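Local coordinates for protein Glp_546_48378_50642 (Giardia intestinalis, PDB 2QVW) that cleaves double-stranded RNA with its ribonuclease III domains into 21 to 23 base-pair small interfering RNAs for RNA interference, at residues 632-637 with 732-737; 649-654 with 723-728. One frame throughout, in Å; residues are numbered along the deposited sequence.

How the contacts relate
Helix 718-735 takes part in both contacts: its C-terminal end packs on helix 631-642 in contact 1, and earlier turns of it cross helix 648-669 in contact 2. The contact centres lie about 12 Å apart. Along the chain, contact 2 is nested inside contact 1, because helices 631-642 and 648-669 follow each other and helix 718-735 comes later. The two touch directly, through packing of Leu733 CD1 against Leu650 CD2 at 3.4 Å. Apolar helix packing in the second ribonuclease III domain thus continues right up to its manganese-binding carboxylates.

Contact 1. Residues 632-637 with 732-737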
ATOM      1  N   PRO A 632     -24.225   6.734 -29.300  1.00 33.72           N
ATOM      2  CA  PRO A 632     -24.471   5.846 -30.436  1.00 32.78           C
ATOM      3  C   PRO A 632     -23.848   4.461 -30.307  1.00 31.68           C
ATOM      4  O   PRO A 632     -24.506   3.458 -30.561  1.00 31.44           O
ATOM      5  CB  PRO A 632     -23.910   6.643 -31.617  1.00 32.58           C
ATOM      6  CG  PRO A 632     -22.824   7.467 -30.986  1.00 33.49           C
ATOM      7  CD  PRO A 632     -23.513   7.947 -29.739  1.00 33.92           C
ATOM      8  N   PHE A 633     -22.583   4.414 -29.905  1.00 30.61           N
ATOM      9  CA  PHE A 633     -21.871   3.148 -29.762  1.00 29.53           C
ATOM     10  C   PHE A 633     -22.431   2.325 -28.615  1.00 29.19           C
ATOM     11  O   PHE A 633     -22.533   1.093 -28.700  1.00 28.90           O
ATOM     12  CB  PHE A 633     -20.379   3.408 -29.542  1.00 29.23           C
ATOM     13  CG  PHE A 633     -19.565   2.157 -29.364  1.00 28.10           C
ATOM     14  CD1 PHE A 633     -19.605   1.140 -30.312  1.00 27.23           C
ATOM     15  CD2 PHE A 633     -18.740   2.004 -28.254  1.00 27.96           C
ATOM     16  CE1 PHE A 633     -18.835  -0.006 -30.152  1.00 26.97           C
ATOM     17  CE2 PHE A 633     -17.965   0.856 -28.086  1.00 27.39           C
ATOM     18  CZ  PHE A 633     -18.013  -0.147 -29.039  1.00 26.95           C
ATOM     19  N   LEU A 634     -22.788   3.018 -27.540  1.00 28.58           N
ATOM     20  CA  LEU A 634     -23.346   2.371 -26.357  1.00 28.01           C
ATOM     21  C   LEU A 634     -24.613   1.615 -26.739  1.00 28.07           C
ATOM     22  O   LEU A 634     -24.772   0.434 -26.411  1.00 28.42           O
ATOM     23  CB  LEU A 634     -23.656   3.426 -25.287  1.00 27.82           C
ATOM     24  CG  LEU A 634     -24.368   2.983 -24.008  1.00 26.91           C
ATOM     25  CD1 LEU A 634     -23.712   1.731 -23.463  1.00 26.82           C
ATOM     26  CD2 LEU A 634     -24.322   4.112 -22.981  1.00 26.20           C
ATOM     27  N   ILE A 635     -25.497   2.307 -27.455  1.00 27.84           N
ATOM     28  CA  ILE A 635     -26.768   1.737 -27.900  1.00 27.60           C
ATOM     29  C   ILE A 635     -26.532   0.431 -28.650  1.00 27.69           C
ATOM     30  O   ILE A 635     -27.228  -0.559 -28.444  1.00 27.73           O
ATOM     31  CB  ILE A 635     -27.528   2.713 -28.843  1.00 27.50           C
ATOM     32  CG1 ILE A 635     -27.422   4.156 -28.322  1.00 27.33           C
ATOM     33  CG2 ILE A 635     -28.994   2.286 -28.949  1.00 27.33           C
ATOM     34  CD1 ILE A 635     -28.055   4.375 -26.956  1.00 39.53           C
ATOM     35  N   ARG A 636     -25.548   0.442 -29.537  1.00 27.89           N
ATOM     36  CA  ARG A 636     -25.225  -0.747 -30.292  1.00 28.14           C
ATOM     37  C   ARG A 636     -24.955  -1.864 -29.301  1.00 27.64           C
ATOM     38  O   ARG A 636     -25.621  -2.908 -29.329  1.00 27.50           O
ATOM     39  CB  ARG A 636     -23.980  -0.511 -31.138  1.00 28.56           C
ATOM     40  CG  ARG A 636     -24.165   0.446 -32.296  1.00 30.52           C
ATOM     41  CD  ARG A 636     -25.047  -0.144 -33.402  1.00 34.95           C
ATOM     42  NE  ARG A 636     -25.025   0.700 -34.600  1.00 39.34           N
ATOM     43  CZ  ARG A 636     -25.834   0.553 -35.649  1.00 42.18           C
ATOM     44  NH1 ARG A 636     -26.747  -0.416 -35.660  1.00 43.08           N
ATOM     45  NH2 ARG A 636     -25.732   1.378 -36.688  1.00 43.65           N
ATOM     46  N   LEU A 637     -23.981  -1.623 -28.418  1.00 27.08           N
ATOM     47  CA  LEU A 637     -23.578  -2.594 -27.407  1.00 26.47           C
ATOM     48  C   LEU A 637     -24.710  -3.019 -26.496  1.00 26.09           C
ATOM     49  O   LEU A 637     -24.594  -3.997 -25.779  1.00 26.10           O
ATOM     50  CB  LEU A 637     -22.423  -2.039 -26.581  1.00 26.57           C
ATOM     51  CG  LEU A 637     -21.149  -1.757 -27.392  1.00 26.30           C
ATOM     52  CD1 LEU A 637     -20.057  -1.249 -26.464  1.00 26.70           C
ATOM     53  CD2 LEU A 637     -20.681  -3.027 -28.111  1.00 25.95           C
ATOM     54  N   LEU A 732     -19.101  -0.291 -19.737  1.00 20.38           N
ATOM     55  CA  LEU A 732     -17.650  -0.280 -19.659  1.00 20.72           C
ATOM     56  C   LEU A 732     -17.066  -0.159 -21.066  1.00 21.21           C
ATOM     57  O   LEU A 732     -16.326   0.781 -21.377  1.00 21.43           O
ATOM     58  CB  LEU A 732     -17.176  -1.571 -19.001  1.00 20.49           C
ATOM     59  CG  LEU A 732     -15.797  -2.098 -19.368  1.00 20.16           C
ATOM     60  CD1 LEU A 732     -14.718  -1.227 -18.745  1.00 19.71           C
ATOM     61  CD2 LEU A 732     -15.682  -3.531 -18.886  1.00 20.30           C
ATOM     62  N   LEU A 733     -17.431  -1.115 -21.912  1.00 21.64           N
ATOM     63  CA  LEU A 733     -16.976  -1.184 -23.293  1.00 21.86           C
ATOM     64  C   LEU A 733     -17.148   0.094 -24.106  1.00 22.17           C
ATOM     65  O   LEU A 733     -16.270   0.460 -24.883  1.00 22.42           O
ATOM     66  CB  LEU A 733     -17.703  -2.330 -23.987  1.00 21.58           C
ATOM     67  CG  LEU A 733     -17.209  -3.716 -23.584  1.00 21.34           C
ATOM     68  CD1 LEU A 733     -18.233  -4.770 -23.949  1.00 20.91           C
ATOM     69  CD2 LEU A 733     -15.898  -3.983 -24.281  1.00 21.40           C
ATOM     70  N   ALA A 734     -18.280   0.766 -23.924  1.00 22.42           N
ATOM     71  CA  ALA A 734     -18.581   1.985 -24.663  1.00 22.94           C
ATOM     72  C   ALA A 734     -18.304   3.298 -23.926  1.00 23.44           C
ATOM     73  O   ALA A 734     -17.787   4.241 -24.523  1.00 23.64           O
ATOM     74  CB  ALA A 734     -20.024   1.953 -25.111  1.00 23.01           C
ATOM     75  N   CYS A 735     -18.647   3.363 -22.642  1.00 24.08           N
ATOM     76  CA  CYS A 735     -18.444   4.580 -21.855  1.00 24.74           C
ATOM     77  C   CYS A 735     -17.181   4.642 -21.014  1.00 25.24           C
ATOM     78  O   CYS A 735     -16.903   5.669 -20.396  1.00 25.49           O
ATOM     79  CB  CYS A 735     -19.640   4.813 -20.940  1.00 24.62           C
ATOM     80  SG  CYS A 735     -21.145   5.057 -21.839  1.00 25.90           S
ATOM     81  N   GLY A 736     -16.423   3.557 -20.969  1.00 25.80           N
ATOM     82  CA  GLY A 736     -15.215   3.576 -20.168  1.00 26.62           C
ATOM     83  C   GLY A 736     -15.418   2.944 -18.806  1.00 27.15           C
ATOM     84  O   GLY A 736     -16.532   2.590 -18.440  1.00 27.05           O
ATOM     85  N   GLU A 737     -14.341   2.820 -18.045  1.00 27.81           N
ATOM     86  CA  GLU A 737     -14.420   2.194 -16.735  1.00 28.29           C
ATOM     87  C   GLU A 737     -15.179   2.981 -15.676  1.00 28.70           C
ATOM     88  O   GLU A 737     -16.291   2.613 -15.331  1.00 28.75           O
ATOM     89  CB  GLU A 737     -13.013   1.870 -16.227  1.00 28.10           C
ATOM     90  CG  GLU A 737     -12.203   0.979 -17.157  1.00 28.42           C
ATOM     91  CD  GLU A 737     -10.728   1.015 -16.842  1.00 30.11           C
ATOM     92  OE1 GLU A 737     -10.126   2.104 -16.926  1.00 30.42           O
ATOM     93  OE2 GLU A 737     -10.170  -0.046 -16.510  1.00 31.55           O
TER
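Phe633 meets the end of helix 718-735 with one flank of its ring. From CB the side chain leaves the helix with CG anti to the backbone N (chi1 179°), and this turn carries the ring across to Ala734. CD2 comes 3.4 Å from Ala734 CB, which lies oblique to the ring. One atom further on, CE2 lies 3.6 Å from Leu733 O, and that carbonyl oxygen sits at the ring edge, in its plane. Within its own helix, Leu637 CG lies above one face of the same ring, displaced toward the rim.

The methyl of Ala734 is the shared contact point of the interface. Leu637 CD1 lies 3.5 Å from Ala734 CB and also touches Leu733 CB, the two leucine side chains crossing at about a right angle. Leu634 approaches from the next position of its helix, its CB 3.9 Å from Ala734 CB, while its CD2 branch extends to Cys735 SG at 3.5 Å. No hydrogen bond joins the segments; the contact is buried and apolar.

Around this interface, helix 591-602 supplies Ile601, which touches both Phe633 and Leu637, and Tyr598, whose ring meets that of Phe633. Ile635 is turned to helix 611-620, so helix 631-642 is packed between that helix and the end of helix 718-735.

Contact 2. Residues 649-654 with 723-728; sequences KLELLG and TFEAIL. With MN (manganese (II) ion), chain E.
Glu651 and Glu725 bring their carboxylates together at a manganese ion. Glu725 OE1 binds the metal at 2.5 Å; Glu651 OE2 is less close, 2.8 Å from the ion, yet its residue belongs to the same observed site. Glu651 OE2 and Glu725 OE1 lie 3.0 Å apart, both facing the ion. The side chains cross obliquely, their carboxylate planes inclined to each other but far from perpendicular.

Glu725 is extended beyond CG (chi2 178°), which carries its carboxylate out toward the metal. The Glu651 chain is twisted away from full extension at chi2 (-146°), and its OE2 is the oxygen nearer the ion.

Behind this first shell, the two backbones lie close together. The segment axes approach to 6.8 Å and cross at 77°. At Gly654, without a side chain between the helices, CA lies 3.3 Å from Glu725 O in a CA-H...O contact. Leu650 CB packs against Ala726 CB at 4.2 Å, and Leu728 CD2 lies 3.7 Å from Gly654 O. Leu650 also rests on Ala729 and Leu733, further along helix 718-735. Leu728 in turn rests on Ala740, Phe743 and Val744 of helix 737-748.

Asp722 completes the ion's protein ligands, its OD2 close to Glu651 OE2. Asp655, which with Glu686 binds another manganese, has OD2 near Glu725 OE2. Acidic residues from two crossed helices, the first carrying the Glu-Leu-Leu-Gly-Asp run that matches the family signature, are the hallmark of a ribonuclease III metal site.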
ATOM      1  N   LYS A 649     -20.674 -13.441 -24.259  1.00 28.13           N
ATOM      2  CA  LYS A 649     -19.399 -12.945 -23.772  1.00 26.73           C
ATOM      3  C   LYS A 649     -19.511 -11.647 -22.973  1.00 26.26           C
ATOM      4  O   LYS A 649     -18.760 -11.427 -22.015  1.00 26.02           O
ATOM      5  CB  LYS A 649     -18.435 -12.783 -24.949  1.00 26.53           C
ATOM      6  CG  LYS A 649     -18.096 -14.099 -25.651  1.00 24.97           C
ATOM      7  CD  LYS A 649     -17.135 -13.882 -26.798  1.00 23.16           C
ATOM      8  CE  LYS A 649     -16.786 -15.187 -27.477  1.00 21.98           C
ATOM      9  NZ  LYS A 649     -15.920 -14.976 -28.664  1.00 22.09           N
ATOM     10  N   LEU A 650     -20.445 -10.788 -23.364  1.00 25.64           N
ATOM     11  CA  LEU A 650     -20.644  -9.539 -22.653  1.00 25.11           C
ATOM     12  C   LEU A 650     -20.849  -9.871 -21.184  1.00 24.98           C
ATOM     13  O   LEU A 650     -20.229  -9.279 -20.299  1.00 25.17           O
ATOM     14  CB  LEU A 650     -21.877  -8.816 -23.181  1.00 25.05           C
ATOM     15  CG  LEU A 650     -21.739  -8.030 -24.481  1.00 24.44           C
ATOM     16  CD1 LEU A 650     -23.109  -7.669 -24.981  1.00 24.99           C
ATOM     17  CD2 LEU A 650     -20.914  -6.778 -24.257  1.00 23.84           C
ATOM     18  N   GLU A 651     -21.725 -10.832 -20.929  1.00 24.73           N
ATOM     19  CA  GLU A 651     -22.024 -11.252 -19.568  1.00 24.48           C
ATOM     20  C   GLU A 651     -20.738 -11.651 -18.857  1.00 24.10           C
ATOM     21  O   GLU A 651     -20.469 -11.214 -17.728  1.00 24.30           O
ATOM     22  CB  GLU A 651     -22.964 -12.446 -19.594  1.00 24.65           C
ATOM     23  CG  GLU A 651     -23.448 -12.860 -18.235  1.00 25.82           C
ATOM     24  CD  GLU A 651     -23.651 -14.351 -18.130  1.00 28.29           C
ATOM     25  OE1 GLU A 651     -23.880 -14.998 -19.175  1.00 28.30           O
ATOM     26  OE2 GLU A 651     -23.585 -14.872 -16.995  1.00 30.12           O
ATOM     27  N   LEU A 652     -19.952 -12.492 -19.528  1.00 23.38           N
ATOM     28  CA  LEU A 652     -18.691 -12.968 -18.984  1.00 22.82           C
ATOM     29  C   LEU A 652     -17.870 -11.801 -18.496  1.00 22.52           C
ATOM     30  O   LEU A 652     -17.342 -11.813 -17.385  1.00 22.82           O
ATOM     31  CB  LEU A 652     -17.897 -13.706 -20.047  1.00 22.82           C
ATOM     32  CG  LEU A 652     -16.520 -14.162 -19.576  1.00 22.48           C
ATOM     33  CD1 LEU A 652     -16.668 -15.200 -18.493  1.00 21.64           C
ATOM     34  CD2 LEU A 652     -15.751 -14.737 -20.740  1.00 23.10           C
ATOM     35  N   LEU A 653     -17.767 -10.784 -19.336  1.00 22.06           N
ATOM     36  CA  LEU A 653     -16.999  -9.601 -18.986  1.00 21.45           C
ATOM     37  C   LEU A 653     -17.646  -8.825 -17.839  1.00 21.54           C
ATOM     38  O   LEU A 653     -16.972  -8.390 -16.907  1.00 21.72           O
ATOM     39  CB  LEU A 653     -16.873  -8.686 -20.199  1.00 21.11           C
ATOM     40  CG  LEU A 653     -15.848  -7.564 -20.072  1.00 20.15           C
ATOM     41  CD1 LEU A 653     -14.449  -8.132 -20.210  1.00 19.90           C
ATOM     42  CD2 LEU A 653     -16.092  -6.547 -21.141  1.00 19.39           C
ATOM     43  N   GLY A 654     -18.956  -8.644 -17.916  1.00 21.48           N
ATOM     44  CA  GLY A 654     -19.633  -7.913 -16.871  1.00 21.87           C
ATOM     45  C   GLY A 654     -19.412  -8.570 -15.528  1.00 22.42           C
ATOM     46  O   GLY A 654     -19.082  -7.911 -14.544  1.00 22.45           O
ATOM     47  N   THR A 723     -28.551 -10.639 -18.073  1.00 27.31           N
ATOM     48  CA  THR A 723     -28.545  -9.549 -19.038  1.00 26.44           C
ATOM     49  C   THR A 723     -28.003  -8.297 -18.360  1.00 25.71           C
ATOM     50  O   THR A 723     -27.383  -7.454 -19.008  1.00 25.65           O
ATOM     51  CB  THR A 723     -29.954  -9.250 -19.584  1.00 26.60           C
ATOM     52  OG1 THR A 723     -30.827  -8.927 -18.500  1.00 27.05           O
ATOM     53  CG2 THR A 723     -30.495 -10.451 -20.351  1.00 26.09           C
ATOM     54  N   PHE A 724     -28.231  -8.173 -17.056  1.00 24.92           N
ATOM     55  CA  PHE A 724     -27.730  -7.017 -16.332  1.00 24.29           C
ATOM     56  C   PHE A 724     -26.217  -6.961 -16.494  1.00 24.03           C
ATOM     57  O   PHE A 724     -25.666  -5.928 -16.852  1.00 23.81           O
ATOM     58  CB  PHE A 724     -28.073  -7.105 -14.848  1.00 24.15           C
ATOM     59  CG  PHE A 724     -27.560  -5.934 -14.042  1.00 24.23           C
ATOM     60  CD1 PHE A 724     -28.287  -4.746 -13.963  1.00 23.79           C
ATOM     61  CD2 PHE A 724     -26.323  -6.012 -13.392  1.00 24.29           C
ATOM     62  CE1 PHE A 724     -27.792  -3.652 -13.252  1.00 23.67           C
ATOM     63  CE2 PHE A 724     -25.812  -4.926 -12.676  1.00 23.32           C
ATOM     64  CZ  PHE A 724     -26.545  -3.741 -12.605  1.00 23.69           C
ATOM     65  N   GLU A 725     -25.549  -8.078 -16.226  1.00 24.06           N
ATOM     66  CA  GLU A 725     -24.097  -8.153 -16.358  1.00 23.85           C
ATOM     67  C   GLU A 725     -23.722  -7.820 -17.789  1.00 23.37           C
ATOM     68  O   GLU A 725     -22.671  -7.223 -18.046  1.00 23.26           O
ATOM     69  CB  GLU A 725     -23.587  -9.557 -16.041  1.00 23.70           C
ATOM     70  CG  GLU A 725     -23.942 -10.092 -14.673  1.00 24.82           C
ATOM     71  CD  GLU A 725     -23.433 -11.507 -14.489  1.00 26.28           C
ATOM     72  OE1 GLU A 725     -23.696 -12.364 -15.363  1.00 26.38           O
ATOM     73  OE2 GLU A 725     -22.768 -11.776 -13.473  1.00 27.52           O
ATOM     74  N   ALA A 726     -24.575  -8.236 -18.721  1.00 22.90           N
ATOM     75  CA  ALA A 726     -24.356  -7.968 -20.132  1.00 22.31           C
ATOM     76  C   ALA A 726     -24.372  -6.457 -20.314  1.00 22.07           C
ATOM     77  O   ALA A 726     -23.525  -5.888 -21.003  1.00 22.13           O
ATOM     78  CB  ALA A 726     -25.458  -8.608 -20.953  1.00 22.13           C
ATOM     79  N   ILE A 727     -25.346  -5.810 -19.686  1.00 21.57           N
ATOM     80  CA  ILE A 727     -25.459  -4.364 -19.769  1.00 21.07           C
ATOM     81  C   ILE A 727     -24.168  -3.758 -19.238  1.00 20.89           C
ATOM     82  O   ILE A 727     -23.424  -3.106 -19.968  1.00 20.91           O
ATOM     83  CB  ILE A 727     -26.643  -3.842 -18.921  1.00 21.03           C
ATOM     84  CG1 ILE A 727     -27.942  -4.543 -19.331  1.00 21.27           C
ATOM     85  CG2 ILE A 727     -26.780  -2.337 -19.082  1.00 20.91           C
ATOM     86  CD1 ILE A 727     -28.300  -4.403 -20.789  1.00 39.53           C
ATOM     87  N   LEU A 728     -23.908  -3.995 -17.957  1.00 20.67           N
ATOM     88  CA  LEU A 728     -22.714  -3.486 -17.304  1.00 20.46           C
ATOM     89  C   LEU A 728     -21.518  -3.513 -18.222  1.00 20.69           C
ATOM     90  O   LEU A 728     -20.775  -2.549 -18.285  1.00 20.97           O
ATOM     91  CB  LEU A 728     -22.392  -4.288 -16.042  1.00 20.21           C
ATOM     92  CG  LEU A 728     -21.076  -3.924 -15.326  1.00 19.72           C
ATOM     93  CD1 LEU A 728     -21.003  -2.427 -15.012  1.00 18.81           C
ATOM     94  CD2 LEU A 728     -20.983  -4.743 -14.046  1.00 19.94           C
TER
HETATM   95 MN    MN E 755     -24.825 -14.469 -14.484  1.00 32.42          MN